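Long-range contact in RNA 2'-o-ribose methyltransferase (Thermus thermophilus, PDB 1IPA), which probably transfers methyl groups to RNA at ribose 2'-hydroxyls, as a TrmH-family enzyme whose active-site architecture is a deep trefoil knot: residues 1-15 with 76-88. Sequence-based numbering, arbitrary orientation.
Sequences MRITSTANPRIKELA and LLEVSEAVLKKLS
Ser80 OG is gripped twice: it donates to Thr4 O at 3.0 Å and, as the N-cap of helix 81-87, accepts a weak bond from Val83 N. With OG turned between its own backbone N and carbonyl carbon (chi1 79°), the hydroxyl meets the Thr4 carbonyl well off the C=O direction (C=O...OG angle 101°), while Ser80 CB packs alongside Thr4 CB. Just before this point the two segments pair as parallel strands. Ile3 N donates to Glu78 O at 2.9 Å, almost in line with the carbonyl, and Ser80 N returns a bond to Ile3 O. Strand 2-3 thereby forms an edge of the mixed sheet in the L30e-like domain, whose family is associated with substrate binding; strand 75-79 continues inward to strand 47-53 through backbone bonds of Leu77 and Val79. Replacing Ser80 by an alanine removes OG, which is likely to leave Thr4 O without this donor and the first turn of helix 81-87 without its side-chain cap. On one face of the strands Arg2 and Glu78 run side by side, and the bend of the Arg2 chain at chi3 brings NE to Glu78 OE1 at 3.3 Å, a weak hydrogen bond within a salt bridge, the oxygen lying obliquely to the guanidinium. On the other, Ile3 CD1 touches Leu77 CD1. Beyond the strands, helices 9-15 and 81-87 run nearly parallel, 22° apart with axes 10.0 Å from each other. Ile11 crosses Val83 at about a right angle, CD1 on CG1 at 3.6 Å; Val83 CG2, its other branch, lies against Thr4 O. Farther along, Leu87 divides its two methyls, CD2 meeting Ile11 CG2 and CD1 meeting Leu14 CB and the backbone N of Ala15. Leu14 and Leu87 also reach strand 96-101, on Leu99 and Ile97 respectively.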
# COMPACT_ATOMS: atom_id res chain seq x y z
N MET A 1 31.57 13.39 3.32
CA MET A 1 31.84 12.94 4.71
C MET A 1 30.56 13.02 5.53
O MET A 1 29.73 12.10 5.50
CB MET A 1 32.91 13.82 5.35
CG MET A 1 33.30 13.43 6.77
SD MET A 1 34.56 14.52 7.45
CE MET A 1 36.05 13.78 6.75
N ARG A 2 30.41 14.12 6.26
CA ARG A 2 29.25 14.35 7.10
C ARG A 2 28.49 15.53 6.50
O ARG A 2 28.98 16.66 6.52
CB ARG A 2 29.70 14.66 8.53
CG ARG A 2 28.60 14.63 9.56
CD ARG A 2 29.11 14.99 10.96
NE ARG A 2 30.18 14.11 11.41
CZ ARG A 2 31.45 14.49 11.57
NH1 ARG A 2 31.81 15.74 11.30
NH2 ARG A 2 32.36 13.62 11.98
N ILE A 3 27.31 15.25 5.95
CA ILE A 3 26.50 16.28 5.31
C ILE A 3 25.40 16.74 6.26
O ILE A 3 24.50 15.98 6.60
CB ILE A 3 25.88 15.75 4.00
CG1 ILE A 3 26.99 15.23 3.09
CG2 ILE A 3 25.12 16.86 3.30
CD1 ILE A 3 26.50 14.67 1.77
N THR A 4 25.48 18.01 6.66
CA THR A 4 24.52 18.58 7.60
C THR A 4 23.67 19.68 6.99
O THR A 4 22.68 20.11 7.58
CB THR A 4 25.24 19.19 8.81
OG1 THR A 4 25.89 20.41 8.41
CG2 THR A 4 26.30 18.22 9.34
N SER A 5 24.07 20.16 5.81
CA SER A 5 23.35 21.23 5.15
C SER A 5 22.33 20.71 4.14
O SER A 5 22.65 19.89 3.29
CB SER A 5 24.33 22.17 4.45
OG SER A 5 23.64 23.18 3.73
N THR A 6 21.10 21.21 4.25
CA THR A 6 20.04 20.80 3.35
C THR A 6 20.28 21.41 1.97
O THR A 6 19.65 21.01 0.98
CB THR A 6 18.66 21.24 3.89
OG1 THR A 6 18.60 22.67 3.97
CG2 THR A 6 18.42 20.66 5.28
N ALA A 7 21.19 22.38 1.90
CA ALA A 7 21.53 23.06 0.66
C ALA A 7 22.56 22.26 -0.13
O ALA A 7 22.79 22.54 -1.31
CB ALA A 7 22.06 24.46 0.95
N ASN A 8 23.17 21.28 0.53
CA ASN A 8 24.17 20.43 -0.10
C ASN A 8 23.56 19.86 -1.39
O ASN A 8 22.50 19.23 -1.36
CB ASN A 8 24.54 19.30 0.86
CG ASN A 8 25.69 18.45 0.36
OD1 ASN A 8 25.56 17.71 -0.62
ND2 ASN A 8 26.83 18.54 1.04
N PRO A 9 24.22 20.09 -2.53
CA PRO A 9 23.74 19.61 -3.84
C PRO A 9 23.28 18.16 -3.89
O PRO A 9 22.34 17.83 -4.61
CB PRO A 9 24.93 19.89 -4.77
CG PRO A 9 26.11 19.84 -3.84
CD PRO A 9 25.60 20.58 -2.64
N ARG A 10 23.93 17.29 -3.12
CA ARG A 10 23.55 15.89 -3.09
C ARG A 10 22.18 15.75 -2.44
O ARG A 10 21.36 14.94 -2.86
CB ARG A 10 24.57 15.07 -2.30
CG ARG A 10 24.25 13.58 -2.25
CD ARG A 10 23.65 13.12 -3.57
NE ARG A 10 23.57 11.67 -3.71
CZ ARG A 10 22.92 11.05 -4.69
NH1 ARG A 10 22.27 11.76 -5.61
NH2 ARG A 10 22.92 9.73 -4.76
N ILE A 11 21.94 16.56 -1.42
CA ILE A 11 20.67 16.54 -0.71
C ILE A 11 19.57 17.20 -1.52
O ILE A 11 18.39 16.84 -1.41
CB ILE A 11 20.79 17.23 0.66
CG1 ILE A 11 21.93 16.61 1.47
CG2 ILE A 11 19.47 17.12 1.42
CD1 ILE A 11 21.90 15.09 1.53
N LYS A 12 19.93 18.17 -2.35
CA LYS A 12 18.94 18.83 -3.19
C LYS A 12 18.46 17.86 -4.27
O LYS A 12 17.30 17.89 -4.68
CB LYS A 12 19.54 20.08 -3.82
CG LYS A 12 19.86 21.17 -2.79
CD LYS A 12 20.66 22.33 -3.38
CE LYS A 12 19.86 23.15 -4.37
NZ LYS A 12 20.64 24.35 -4.79
N GLU A 13 19.36 16.98 -4.71
CA GLU A 13 19.02 16.00 -5.73
C GLU A 13 18.11 14.92 -5.16
O GLU A 13 17.16 14.50 -5.81
CB GLU A 13 20.28 15.36 -6.31
CG GLU A 13 20.05 14.62 -7.61
CD GLU A 13 21.34 14.08 -8.22
OE1 GLU A 13 21.41 14.00 -9.47
OE2 GLU A 13 22.26 13.72 -7.46
N LEU A 14 18.38 14.48 -3.94
CA LEU A 14 17.54 13.46 -3.33
C LEU A 14 16.15 13.99 -2.95
O LEU A 14 15.16 13.28 -3.07
CB LEU A 14 18.25 12.89 -2.10
CG LEU A 14 19.58 12.18 -2.41
CD1 LEU A 14 20.19 11.64 -1.13
CD2 LEU A 14 19.34 11.05 -3.39
N ALA A 15 16.08 15.25 -2.52
CA ALA A 15 14.80 15.86 -2.14
C ALA A 15 13.78 15.88 -3.28
O ALA A 15 12.58 15.80 -3.05
CB ALA A 15 15.02 17.29 -1.60
N LEU A 76 27.62 5.32 1.45
CA LEU A 76 26.94 5.72 2.67
C LEU A 76 27.18 7.21 2.92
O LEU A 76 28.19 7.76 2.49
CB LEU A 76 27.45 4.90 3.85
CG LEU A 76 27.46 3.38 3.59
CD1 LEU A 76 28.20 2.66 4.70
CD2 LEU A 76 26.03 2.88 3.45
N LEU A 77 26.24 7.84 3.62
CA LEU A 77 26.34 9.26 3.94
C LEU A 77 25.98 9.51 5.40
O LEU A 77 24.86 9.23 5.83
CB LEU A 77 25.39 10.09 3.07
CG LEU A 77 25.72 10.53 1.64
CD1 LEU A 77 27.00 11.35 1.64
CD2 LEU A 77 25.85 9.31 0.73
N GLU A 78 26.94 10.02 6.17
CA GLU A 78 26.66 10.33 7.56
C GLU A 78 25.94 11.67 7.40
O GLU A 78 26.50 12.62 6.86
CB GLU A 78 27.97 10.48 8.33
CG GLU A 78 27.80 10.57 9.84
CD GLU A 78 29.10 10.30 10.57
OE1 GLU A 78 30.10 11.01 10.29
OE2 GLU A 78 29.12 9.38 11.41
N VAL A 79 24.71 11.73 7.87
CA VAL A 79 23.89 12.91 7.71
C VAL A 79 23.32 13.51 9.00
O VAL A 79 23.24 12.84 10.02
CB VAL A 79 22.74 12.57 6.72
CG1 VAL A 79 21.60 13.54 6.87
CG2 VAL A 79 23.28 12.59 5.30
N SER A 80 22.91 14.78 8.93
CA SER A 80 22.34 15.48 10.07
C SER A 80 20.83 15.30 10.12
O SER A 80 20.20 14.86 9.14
CB SER A 80 22.67 16.98 10.00
OG SER A 80 21.83 17.66 9.08
N GLU A 81 20.24 15.64 11.26
CA GLU A 81 18.80 15.51 11.46
C GLU A 81 18.01 16.41 10.52
O GLU A 81 16.99 16.00 9.96
CB GLU A 81 18.45 15.85 12.92
CG GLU A 81 16.99 15.68 13.26
CD GLU A 81 16.69 16.00 14.72
OE1 GLU A 81 15.53 15.80 15.14
OE2 GLU A 81 17.61 16.45 15.44
N ALA A 82 18.48 17.64 10.33
CA ALA A 82 17.80 18.57 9.45
C ALA A 82 17.73 18.04 8.02
O ALA A 82 16.77 18.31 7.30
CB ALA A 82 18.51 19.92 9.48
N VAL A 83 18.74 17.28 7.62
CA VAL A 83 18.78 16.70 6.28
C VAL A 83 17.83 15.51 6.16
O VAL A 83 17.10 15.41 5.18
CB VAL A 83 20.21 16.26 5.92
CG1 VAL A 83 20.18 15.37 4.69
CG2 VAL A 83 21.07 17.48 5.65
N LEU A 84 17.84 14.62 7.15
CA LEU A 84 16.93 13.47 7.12
C LEU A 84 15.48 13.96 7.13
O LEU A 84 14.62 13.40 6.46
CB LEU A 84 17.16 12.56 8.33
CG LEU A 84 18.47 11.78 8.36
CD1 LEU A 84 18.63 11.11 9.71
CD2 LEU A 84 18.50 10.78 7.22
N LYS A 85 15.24 15.02 7.88
CA LYS A 85 13.92 15.61 8.00
C LYS A 85 13.49 16.17 6.66
O LYS A 85 12.31 16.15 6.32
CB LYS A 85 13.94 16.71 9.07
CG LYS A 85 12.69 17.56 9.17
CD LYS A 85 12.55 18.18 10.58
CE LYS A 85 13.75 19.05 10.99
NZ LYS A 85 13.84 20.35 10.25
N LYS A 86 14.46 16.65 5.90
CA LYS A 86 14.19 17.21 4.58
C LYS A 86 13.73 16.12 3.62
O LYS A 86 12.91 16.36 2.75
CB LYS A 86 15.45 17.88 4.02
CG LYS A 86 15.23 18.68 2.74
CD LYS A 86 14.33 19.88 2.98
CE LYS A 86 14.42 20.87 1.82
NZ LYS A 86 13.70 22.16 2.08
N LEU A 87 14.29 14.92 3.79
CA LEU A 87 13.95 13.77 2.96
C LEU A 87 12.82 12.94 3.57
O LEU A 87 12.31 12.02 2.95
CB LEU A 87 15.17 12.87 2.77
CG LEU A 87 16.38 13.25 1.89
CD1 LEU A 87 15.97 14.25 0.81
CD2 LEU A 87 17.46 13.82 2.75
N SER A 88 12.44 13.28 4.80
CA SER A 88 11.42 12.55 5.54
C SER A 88 9.98 12.97 5.29
O SER A 88 9.69 14.11 4.89
CB SER A 88 11.71 12.65 7.04
OG SER A 88 10.72 11.97 7.81